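Local coordinates for protein Na Glutathione S-transferase 1 (Necator americanus, PDB 2ON7) that probably catalyses the conjugation of glutathione to electrophilic compounds, as expected of a dimeric glutathione S-transferase from a human hookworm, at residues P52-D57 with C68-R73; Y107-I110 with D116-Q119. All blocks are in the same frame, centred on the assembly; numbering follows the deposited sequence.

Contact 1 of 2, residues P52-D57 with C68-R73; sequences PVLEVD and CRYLAR
Leu54, on strand 53-56, and Tyr70, on helix 64-75, carry most of this contact, and Val56 and Leu71 fill it out. Leu54 works through a single methyl: CD2 lies 3.9 Å from CD2 of the Tyr70 ring and 3.8 Å from CD2 of Leu71, so it touches two consecutive side chains of the helix, both on the same side of the methyl. The leucine chain and the tyrosine cross at about a right angle, with the methyl coming obliquely upon the ring, whereas Leu54 and Leu71 meet tip to tip. Tyr70 reaches across to the strand, past Leu54 and as far as Val56, because its CG stands opposite the backbone N (chi1 170°). Both methyls of that valine take part: CG1 rests 3.9 Å from the ring atom CE2 of Tyr70, and CG2 comes equally close to the Tyr70 hydroxyl. No hydrogen bond joins the two segments. The contact is apolar packing across a strand-to-helix separation of 10.8 Å between the axes, which run in roughly the same direction, 37° apart.

This is sheet-to-helix packing within the thioredoxin-like N-terminal domain of the glutathione S-transferase fold, and Pro52, just before the strand, follows the cis peptide bond familiar from that fold. On the same helix, Cys68 is joined by a disulfide to Cys17 in helix 16-25, whose Ala18 and Phe22 also touch Leu71. Arg69 forms salt bridges with Asp89 of its own chain and Asp89 of the second subunit, and Arg73 with Glu85 of the second subunit. Strand 53-56 is an inner strand, antiparallel to both 4-9 and 59-62, and helix 64-75 covers this side of the sheet and itself contributes to the dimer interface, where Val56 also packs on Phe83 of the second subunit.

Contact 2 of 2, residues Y107-I110 with D116-Q119; sequences YTVI and DVEQ
Val109 and Val117 bring the backbones nearest, with CA atoms 6.3 Å apart, where one helix ends and the next begins. Helix 82-109 stops at Val109, and Ile110 is the first residue to leave helical angles; after a short irregular connection, Asp116 takes the N-cap position of helix 117-141. Its OD1 accepts a hydrogen bond from the backbone N of Gln119, 3.2 Å away and nearly straight at 170°. The donor approaches on the anti side of the carboxylate, 34° out of its plane. The acid thus occupies an amide N-H of the first turn and, if charged, would be expected to interact favourably with the positive end of the helix dipole.

A connection of this kind links two successive long helices of the all-helical C-terminal domain of glutathione S-transferases. Across it the side chains meet loosely and without a hydrogen bond. CG1 of Val117 is the shared contact point, 4.3 Å from CG2 of Thr108 and 4.4 Å from CG2 of Val109. The Thr108 methyl faces the second helix while OG1, anti to the carbonyl carbon (chi1 -65°), hydrogen-bonds to the carbonyl O of Ser104 one turn earlier, which puts CG2 anti to the backbone N. The same methyl lies 4.4 Å from the backbone N of Asp116. Val109 and Ile110 also touch Phe170.

How the contacts relate
Contact 1 is buried in the thioredoxin-like domain and contact 2 partly exposed in the all-helical domain; their centres are 32 Å apart, on opposite sides of the chain's centre. They share no helix or strand, although helix 64-75 of contact 1 is followed directly in the chain by helix 82-109, whose C-terminal end enters contact 2. The first joins a strand to a helix through aromatic and aliphatic side chains, next to the second subunit. The second, which no other chain touches, joins successive helix ends by sparse methyl contacts; the hydrogen bonds described, Thr108 to Ser104 and Gln119 to Asp116, are local to one helix or its cap.

Contact 1 of 2, residues P52-D57 with C68-R73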
# COMPACT_ATOMS: atom_id res chain seq x y z
N PRO A 52 1.02 -11.55 7.34
CA PRO A 52 2.31 -11.85 8.02
C PRO A 52 2.81 -10.83 9.08
O PRO A 52 2.59 -9.65 8.94
CB PRO A 52 3.30 -11.87 6.85
CG PRO A 52 2.70 -10.82 5.91
CD PRO A 52 1.24 -11.12 5.95
N VAL A 53 3.51 -11.29 10.10
CA VAL A 53 4.15 -10.37 11.06
C VAL A 53 5.65 -10.65 11.14
O VAL A 53 6.06 -11.80 11.23
CB VAL A 53 3.53 -10.44 12.52
CG1 VAL A 53 4.36 -9.61 13.47
CG2 VAL A 53 2.08 -9.93 12.59
N LEU A 54 6.45 -9.59 11.12
CA LEU A 54 7.92 -9.67 11.26
C LEU A 54 8.35 -9.16 12.60
O LEU A 54 8.12 -7.98 12.93
CB LEU A 54 8.62 -8.82 10.17
CG LEU A 54 10.16 -8.69 10.23
CD1 LEU A 54 10.80 -9.97 9.80
CD2 LEU A 54 10.68 -7.50 9.40
N GLU A 55 8.97 -10.01 13.40
CA GLU A 55 9.66 -9.50 14.56
C GLU A 55 11.12 -9.35 14.22
O GLU A 55 11.70 -10.25 13.62
CB GLU A 55 9.50 -10.38 15.76
CG GLU A 55 8.12 -10.53 16.23
CD GLU A 55 8.05 -11.50 17.38
OE1 GLU A 55 9.06 -12.20 17.65
OE2 GLU A 55 7.01 -11.57 18.05
N VAL A 56 11.68 -8.19 14.55
CA VAL A 56 13.11 -7.97 14.53
C VAL A 56 13.59 -7.67 15.95
O VAL A 56 13.17 -6.67 16.57
CB VAL A 56 13.59 -6.94 13.44
CG1 VAL A 56 12.43 -6.35 12.60
CG2 VAL A 56 14.62 -5.90 13.98
N ASP A 57 14.44 -8.56 16.47
CA ASP A 57 14.81 -8.56 17.88
C ASP A 57 13.57 -8.43 18.81
O ASP A 57 13.61 -7.72 19.80
CB ASP A 57 15.87 -7.48 18.20
CG ASP A 57 17.21 -7.68 17.46
OD1 ASP A 57 17.71 -6.69 16.86
OD2 ASP A 57 17.76 -8.80 17.47
N CYS A 68 8.13 -6.13 3.57
CA CYS A 68 8.96 -6.35 2.39
C CYS A 68 9.85 -5.10 2.12
O CYS A 68 11.05 -5.23 1.83
CB CYS A 68 8.18 -6.98 1.14
SG CYS A 68 9.35 -7.99 0.25
N ARG A 69 9.30 -3.88 2.30
CA ARG A 69 10.09 -2.69 2.04
C ARG A 69 11.21 -2.58 3.05
O ARG A 69 12.35 -2.31 2.68
CB ARG A 69 9.23 -1.43 2.04
CG ARG A 69 9.96 -0.08 1.78
CD ARG A 69 9.03 1.10 1.90
NE ARG A 69 7.87 0.84 1.06
CZ ARG A 69 6.66 0.47 1.51
NH1 ARG A 69 6.39 0.38 2.81
NH2 ARG A 69 5.70 0.22 0.63
N TYR A 70 10.89 -2.86 4.32
CA TYR A 70 11.84 -2.73 5.41
C TYR A 70 13.06 -3.66 5.17
O TYR A 70 14.23 -3.21 5.22
CB TYR A 70 11.16 -3.01 6.78
CG TYR A 70 12.15 -3.14 7.93
CD1 TYR A 70 12.56 -2.01 8.64
CD2 TYR A 70 12.67 -4.38 8.31
CE1 TYR A 70 13.50 -2.10 9.67
CE2 TYR A 70 13.63 -4.48 9.37
CZ TYR A 70 14.03 -3.32 10.03
OH TYR A 70 14.94 -3.36 11.05
N LEU A 71 12.79 -4.94 4.95
CA LEU A 71 13.85 -5.90 4.77
C LEU A 71 14.70 -5.52 3.55
O LEU A 71 15.92 -5.53 3.66
CB LEU A 71 13.30 -7.34 4.63
CG LEU A 71 12.57 -7.86 5.87
CD1 LEU A 71 11.76 -9.09 5.51
CD2 LEU A 71 13.58 -8.13 7.01
N ALA A 72 14.04 -5.12 2.44
CA ALA A 72 14.75 -4.66 1.23
C ALA A 72 15.72 -3.53 1.48
O ALA A 72 16.84 -3.53 0.93
CB ALA A 72 13.76 -4.26 0.15
N ARG A 73 15.30 -2.56 2.30
CA ARG A 73 16.13 -1.43 2.64
C ARG A 73 17.34 -1.91 3.40
O ARG A 73 18.46 -1.47 3.12
CB ARG A 73 15.36 -0.38 3.45
CG ARG A 73 14.34 0.46 2.63
CD ARG A 73 13.81 1.56 3.49
NE ARG A 73 12.76 2.36 2.87
CZ ARG A 73 11.93 3.16 3.55
NH1 ARG A 73 12.02 3.25 4.87
NH2 ARG A 73 11.00 3.87 2.90

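Contact 2 of 2, residues Y107-I110 with D116-Q119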
# COMPACT_ATOMS: atom_id res chain seq x y z
N TYR A 107 -9.63 -16.24 -4.34
CA TYR A 107 -10.25 -16.95 -3.21
C TYR A 107 -11.22 -18.06 -3.63
O TYR A 107 -11.44 -19.01 -2.87
CB TYR A 107 -10.88 -15.95 -2.22
CG TYR A 107 -9.83 -15.27 -1.35
CD1 TYR A 107 -9.70 -15.57 0.01
CD2 TYR A 107 -8.94 -14.36 -1.91
CE1 TYR A 107 -8.72 -14.94 0.80
CE2 TYR A 107 -7.95 -13.74 -1.13
CZ TYR A 107 -7.84 -14.03 0.22
OH TYR A 107 -6.85 -13.40 0.96
N THR A 108 -11.78 -17.95 -4.83
CA THR A 108 -12.59 -19.01 -5.43
C THR A 108 -11.69 -20.09 -6.05
O THR A 108 -11.97 -21.28 -5.87
CB THR A 108 -13.62 -18.47 -6.48
OG1 THR A 108 -14.59 -17.65 -5.82
CG2 THR A 108 -14.36 -19.62 -7.18
N VAL A 109 -10.65 -19.69 -6.78
CA VAL A 109 -9.79 -20.68 -7.45
C VAL A 109 -8.98 -21.53 -6.44
O VAL A 109 -8.77 -22.74 -6.64
CB VAL A 109 -8.90 -20.07 -8.57
CG1 VAL A 109 -7.67 -19.34 -7.99
CG2 VAL A 109 -8.49 -21.16 -9.59
N ILE A 110 -8.56 -20.90 -5.34
CA ILE A 110 -7.82 -21.61 -4.30
C ILE A 110 -8.75 -22.48 -3.42
O ILE A 110 -8.33 -23.02 -2.40
CB ILE A 110 -6.92 -20.66 -3.44
CG1 ILE A 110 -7.76 -19.72 -2.56
CG2 ILE A 110 -5.92 -19.92 -4.35
CD1 ILE A 110 -6.96 -18.95 -1.50
N ASP A 116 -18.19 -19.27 -9.35
CA ASP A 116 -17.87 -19.92 -10.62
C ASP A 116 -16.58 -19.44 -11.31
O ASP A 116 -16.53 -18.35 -11.89
CB ASP A 116 -19.04 -19.85 -11.60
CG ASP A 116 -18.78 -20.67 -12.82
OD1 ASP A 116 -17.72 -20.45 -13.46
OD2 ASP A 116 -19.61 -21.55 -13.14
N VAL A 117 -15.56 -20.31 -11.24
CA VAL A 117 -14.24 -20.14 -11.88
C VAL A 117 -14.20 -19.51 -13.28
O VAL A 117 -13.80 -18.36 -13.42
CB VAL A 117 -13.44 -21.47 -11.88
CG1 VAL A 117 -12.77 -21.71 -10.53
CG2 VAL A 117 -14.35 -22.68 -12.31
N GLU A 118 -14.61 -20.25 -14.31
CA GLU A 118 -14.49 -19.77 -15.69
C GLU A 118 -15.15 -18.39 -15.88
O GLU A 118 -14.64 -17.53 -16.62
CB GLU A 118 -15.07 -20.81 -16.66
CG GLU A 118 -14.23 -21.05 -17.93
CD GLU A 118 -12.91 -21.78 -17.66
OE1 GLU A 118 -11.87 -21.36 -18.22
OE2 GLU A 118 -12.91 -22.77 -16.88
N GLN A 119 -16.27 -18.19 -15.19
CA GLN A 119 -17.03 -16.93 -15.20
C GLN A 119 -16.31 -15.81 -14.45
O GLN A 119 -16.22 -14.68 -14.94
CB GLN A 119 -18.44 -17.16 -14.65
CG GLN A 119 -19.48 -17.70 -15.68
CD GLN A 119 -19.53 -19.24 -15.80
OE1 GLN A 119 -20.59 -19.84 -15.64
NE2 GLN A 119 -18.39 -19.86 -16.09